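Local coordinates for octaprenyl-diphosphate synthase (Bacteroides thetaiotaomicron, PDB 3RMG), which probably builds isoprenoid diphosphates by prenyl transfer with magnesium as cofactor, in the manner of FPP/GGPP synthases, at residues Arg51-Leu54 / Val55-Ala59; Gly63-Pro67 / Ala68-Ala72. All coordinates share one frame; numbering follows the deposited sequence.

Overall arrangement
Contacts 1 and 2 follow one another along the chain and show how a helical hairpin is joined. Contact 1 (51-54 with 55-59) is an interior piece of helix 50-62, and its centre lies about 14 Å from the centre of the chain. Contact 2 (63-67 with 68-72) is the loop that leaves this helix and the first turns of helix 67-90; its centre lies farther out, at about 21 Å. The two centres are about 10 Å apart, and the contacts touch directly: V55 CG1 packs on T69 CG2 at 3.7 Å, and L56 CD2 meets L70 CD2 at 4.1 Å. Neither contact is touched by the other subunit.

Contact 1. Residues Arg51-Leu54 / Val55-Ala59; sequences RPIL and VLLVA
V55, L56, L57 and V58 each give their backbone N-H to the carbonyl oxygen four residues earlier, on R51, P52, I53 and L54, in four consecutive alpha-helical bonds. The shortest of them joins L57 N to I53 O at 2.9 Å. This piece belongs to helix 50-62 of the all-helical isoprenoid synthase fold, and the pairing of its side chains at i and i+4 is ordinary helix geometry. I53 and L57 form the closer of two such pairs: they run alongside one another in the same direction, with I53 CG2 3.8 Å from L57 CD1. L57 places its CG anti to its own carbonyl carbon (chi1 -66°), which turns the branch back towards the preceding turn and brings CG to 3.4 Å from I53 O. L54 and V58 instead meet at a slant, and their closest side-chain atoms are L54 CD1 and V58 CG2, 4.1 Å apart. In L54, chi1 of -172° sends the branch out opposite the amide nitrogen, and chi2 of 55° turns CD1, not CD2, towards V58. Other helices of the same chain pack against this piece. I53, L54 and L57 pack on helix 309-323, through Y317, L314 and A313, while V55 and V58 rest on C181 and A185 of helix 174-188. The valines use one methyl alike to cover a carbonyl oxygen of the turn before: V58 CG2 lies 3.4 Å from L54 O, and V55 CG2 is equally far from R51 O. L56 repeats this with its branch carbon: CG stands 3.2 Å from P52 O.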
loop_
_atom_site.group_PDB
_atom_site.type_symbol
_atom_site.label_atom_id
_atom_site.label_comp_id
_atom_site.label_asym_id
_atom_site.label_seq_id
_atom_site.Cartn_x
_atom_site.Cartn_y
_atom_site.Cartn_z
ATOM N N ARG A 51 -3.632 -2.736 20.693
ATOM C CA ARG A 51 -4.296 -1.615 20.025
ATOM C C ARG A 51 -5.807 -1.809 19.858
ATOM O O ARG A 51 -6.572 -0.888 20.107
ATOM C CB ARG A 51 -3.628 -1.290 18.680
ATOM C CG ARG A 51 -2.232 -0.713 18.812
ATOM C CD ARG A 51 -1.449 -0.807 17.487
ATOM N NE ARG A 51 -0.035 -0.555 17.715
ATOM C CZ ARG A 51 0.891 -1.501 17.837
ATOM N NH1 ARG A 51 0.560 -2.780 17.714
ATOM N NH2 ARG A 51 2.155 -1.162 18.056
ATOM N N PRO A 52 -6.239 -2.999 19.411
ATOM C CA PRO A 52 -7.677 -3.271 19.360
ATOM C C PRO A 52 -8.358 -3.092 20.712
ATOM O O PRO A 52 -9.460 -2.545 20.775
ATOM C CB PRO A 52 -7.734 -4.727 18.896
ATOM C CG PRO A 52 -6.543 -4.842 18.013
ATOM C CD PRO A 52 -5.470 -4.066 18.753
ATOM N N ILE A 53 -7.715 -3.517 21.792
ATOM C CA ILE A 53 -8.302 -3.287 23.114
ATOM C C ILE A 53 -8.458 -1.784 23.388
ATOM O O ILE A 53 -9.464 -1.342 23.936
ATOM C CB ILE A 53 -7.505 -3.971 24.232
ATOM C CG1 ILE A 53 -7.775 -5.480 24.230
ATOM C CG2 ILE A 53 -7.876 -3.391 25.567
ATOM C CD1 ILE A 53 -6.718 -6.290 24.974
ATOM N N LEU A 54 -7.470 -0.993 22.988
ATOM C CA LEU A 54 -7.579 0.451 23.134
ATOM C C LEU A 54 -8.776 1.017 22.341
ATOM O O LEU A 54 -9.527 1.848 22.845
ATOM C CB LEU A 54 -6.290 1.138 22.687
ATOM C CG LEU A 54 -6.199 2.630 22.973
ATOM C CD1 LEU A 54 -6.438 2.861 24.458
ATOM C CD2 LEU A 54 -4.852 3.202 22.542
ATOM N N VAL A 55 -8.935 0.588 21.093
ATOM C CA VAL A 55 -10.016 1.104 20.268
ATOM C C VAL A 55 -11.360 0.834 20.942
ATOM O O VAL A 55 -12.210 1.719 21.023
ATOM C CB VAL A 55 -10.028 0.450 18.866
ATOM C CG1 VAL A 55 -11.271 0.910 18.084
ATOM C CG2 VAL A 55 -8.729 0.767 18.100
ATOM N N LEU A 56 -11.538 -0.393 21.431
ATOM C CA LEU A 56 -12.785 -0.792 22.060
ATOM C C LEU A 56 -13.025 -0.025 23.351
ATOM O O LEU A 56 -14.120 0.521 23.550
ATOM C CB LEU A 56 -12.831 -2.311 22.293
ATOM C CG LEU A 56 -12.598 -3.115 21.007
ATOM C CD1 LEU A 56 -12.575 -4.594 21.261
ATOM C CD2 LEU A 56 -13.648 -2.772 19.962
ATOM N N LEU A 57 -12.022 0.035 24.228
ATOM C CA LEU A 57 -12.223 0.758 25.492
ATOM C C LEU A 57 -12.579 2.228 25.260
ATOM O O LEU A 57 -13.521 2.738 25.873
ATOM C CB LEU A 57 -11.033 0.618 26.446
ATOM C CG LEU A 57 -10.724 -0.768 27.031
ATOM C CD1 LEU A 57 -9.423 -0.759 27.748
ATOM C CD2 LEU A 57 -11.822 -1.264 27.960
ATOM N N VAL A 58 -11.846 2.914 24.379
ATOM C CA VAL A 58 -12.112 4.352 24.131
ATOM C C VAL A 58 -13.532 4.579 23.621
ATOM O O VAL A 58 -14.201 5.517 24.033
ATOM C CB VAL A 58 -11.092 4.980 23.123
ATOM C CG1 VAL A 58 -11.592 6.345 22.584
ATOM C CG2 VAL A 58 -9.772 5.146 23.778
ATOM N N ALA A 59 -13.989 3.727 22.713
ATOM C CA ALA A 59 -15.343 3.876 22.175
ATOM C C ALA A 59 -16.368 3.711 23.289
ATOM O O ALA A 59 -17.360 4.455 23.366
ATOM C CB ALA A 59 -15.603 2.879 21.037
#

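Contact 2. Residues Gly63-Pro67 / Ala68-Ala72; sequences GAVTP and ATLHA
T69 and V65 make the compact side of this turn. V65 CG1 lies 3.9 Å from T69 CB and equally far from L70 CD2, its side chain crossing both of theirs at about a right angle. With CG1 anti to the backbone N (chi1 160°), this methyl is the one that points at T69 and L70. Next to this apolar patch the polar atoms are tied as well: T66 N donates to T69 OG1 at 3.3 Å, while T69 N returns a weak bond to T66 OG1 at 3.4 Å. The exchange is a capping box, with T66 as the N-cap of helix 67-90. T66 O adds weak bonds from T69 N and L70 N, so the first turn is gripped by several modest bonds. T69 OG1 has a further hydrogen bond to S188 OG, and T66 OG1 a weak one to S188 O, both linking the cap to the end of helix 174-188. Replacing T69 with a valine would probably leave T66 N without its acceptor and S188 OG without its mate. Packing is looser at P67, whose ring is exposed to solvent, although P67 O accepts from H71 N at 3.0 Å. H71 is partly exposed but packed: its ring meets that of H125, its ND1 is hydrogen-bonded to H125 ND1, and its CD2 lies 3.3 Å from P67 O.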
loop_
_atom_site.group_PDB
_atom_site.type_symbol
_atom_site.label_atom_id
_atom_site.label_comp_id
_atom_site.label_asym_id
_atom_site.label_seq_id
_atom_site.Cartn_x
_atom_site.Cartn_y
_atom_site.Cartn_z
ATOM N N GLY A 63 -19.998 5.387 24.115
ATOM C CA GLY A 63 -21.202 4.672 23.726
ATOM C C GLY A 63 -20.984 3.192 23.520
ATOM O O GLY A 63 -20.057 2.601 24.066
ATOM N N ALA A 64 -21.857 2.585 22.739
ATOM C CA ALA A 64 -21.711 1.183 22.423
ATOM C C ALA A 64 -20.823 1.082 21.194
ATOM O O ALA A 64 -20.803 1.974 20.353
ATOM C CB ALA A 64 -23.068 0.542 22.160
ATOM N N VAL A 65 -20.085 -0.011 21.110
ATOM C CA VAL A 65 -19.253 -0.303 19.965
ATOM C C VAL A 65 -20.129 -0.570 18.750
ATOM O O VAL A 65 -21.045 -1.396 18.812
ATOM C CB VAL A 65 -18.436 -1.569 20.243
ATOM C CG1 VAL A 65 -17.924 -2.190 18.946
ATOM C CG2 VAL A 65 -17.323 -1.270 21.235
ATOM N N THR A 66 -19.851 0.127 17.650
ATOM C CA THR A 66 -20.584 -0.074 16.405
ATOM C C THR A 66 -19.713 -0.864 15.442
ATOM O O THR A 66 -18.523 -1.054 15.687
ATOM C CB THR A 66 -20.951 1.261 15.735
ATOM O OG1 THR A 66 -19.764 1.863 15.208
ATOM C CG2 THR A 66 -21.580 2.210 16.732
ATOM N N PRO A 67 -20.302 -1.326 14.334
ATOM C CA PRO A 67 -19.540 -2.039 13.314
ATOM C C PRO A 67 -18.452 -1.143 12.704
ATOM O O PRO A 67 -17.423 -1.638 12.253
ATOM C CB PRO A 67 -20.600 -2.400 12.261
ATOM C CG PRO A 67 -21.929 -2.251 12.945
ATOM C CD PRO A 67 -21.726 -1.181 13.981
ATOM N N ALA A 68 -18.675 0.166 12.715
ATOM C CA ALA A 68 -17.634 1.129 12.317
ATOM C C ALA A 68 -16.406 1.075 13.237
ATOM O O ALA A 68 -15.275 1.221 12.776
ATOM C CB ALA A 68 -18.203 2.558 12.266
ATOM N N THR A 69 -16.633 0.868 14.536
ATOM C CA THR A 69 -15.538 0.768 15.500
ATOM C C THR A 69 -14.689 -0.436 15.173
ATOM O O THR A 69 -13.468 -0.349 15.124
ATOM C CB THR A 69 -16.065 0.592 16.939
ATOM O OG1 THR A 69 -16.985 1.639 17.248
ATOM C CG2 THR A 69 -14.931 0.631 17.932
ATOM N N LEU A 70 -15.343 -1.571 14.946
ATOM C CA LEU A 70 -14.641 -2.785 14.542
ATOM C C LEU A 70 -13.872 -2.624 13.233
ATOM O O LEU A 70 -12.727 -3.073 13.148
ATOM C CB LEU A 70 -15.603 -3.972 14.447
ATOM C CG LEU A 70 -16.455 -4.143 15.706
ATOM C CD1 LEU A 70 -17.593 -5.133 15.460
ATOM C CD2 LEU A 70 -15.581 -4.570 16.869
ATOM N N HIS A 71 -14.473 -2.001 12.215
ATOM C CA HIS A 71 -13.744 -1.821 10.945
ATOM C C HIS A 71 -12.541 -0.883 11.121
ATOM O O HIS A 71 -11.450 -1.146 10.607
ATOM C CB HIS A 71 -14.658 -1.354 9.807
ATOM C CG HIS A 71 -15.484 -2.455 9.218
ATOM N ND1 HIS A 71 -14.923 -3.537 8.570
ATOM C CD2 HIS A 71 -16.827 -2.656 9.198
ATOM C CE1 HIS A 71 -15.886 -4.354 8.174
ATOM N NE2 HIS A 71 -17.048 -3.840 8.537
ATOM N N ALA A 72 -12.730 0.194 11.877
ATOM C CA ALA A 72 -11.607 1.061 12.229
ATOM C C ALA A 72 -10.458 0.251 12.823
ATOM O O ALA A 72 -9.320 0.335 12.367
ATOM C CB ALA A 72 -12.044 2.130 13.191
#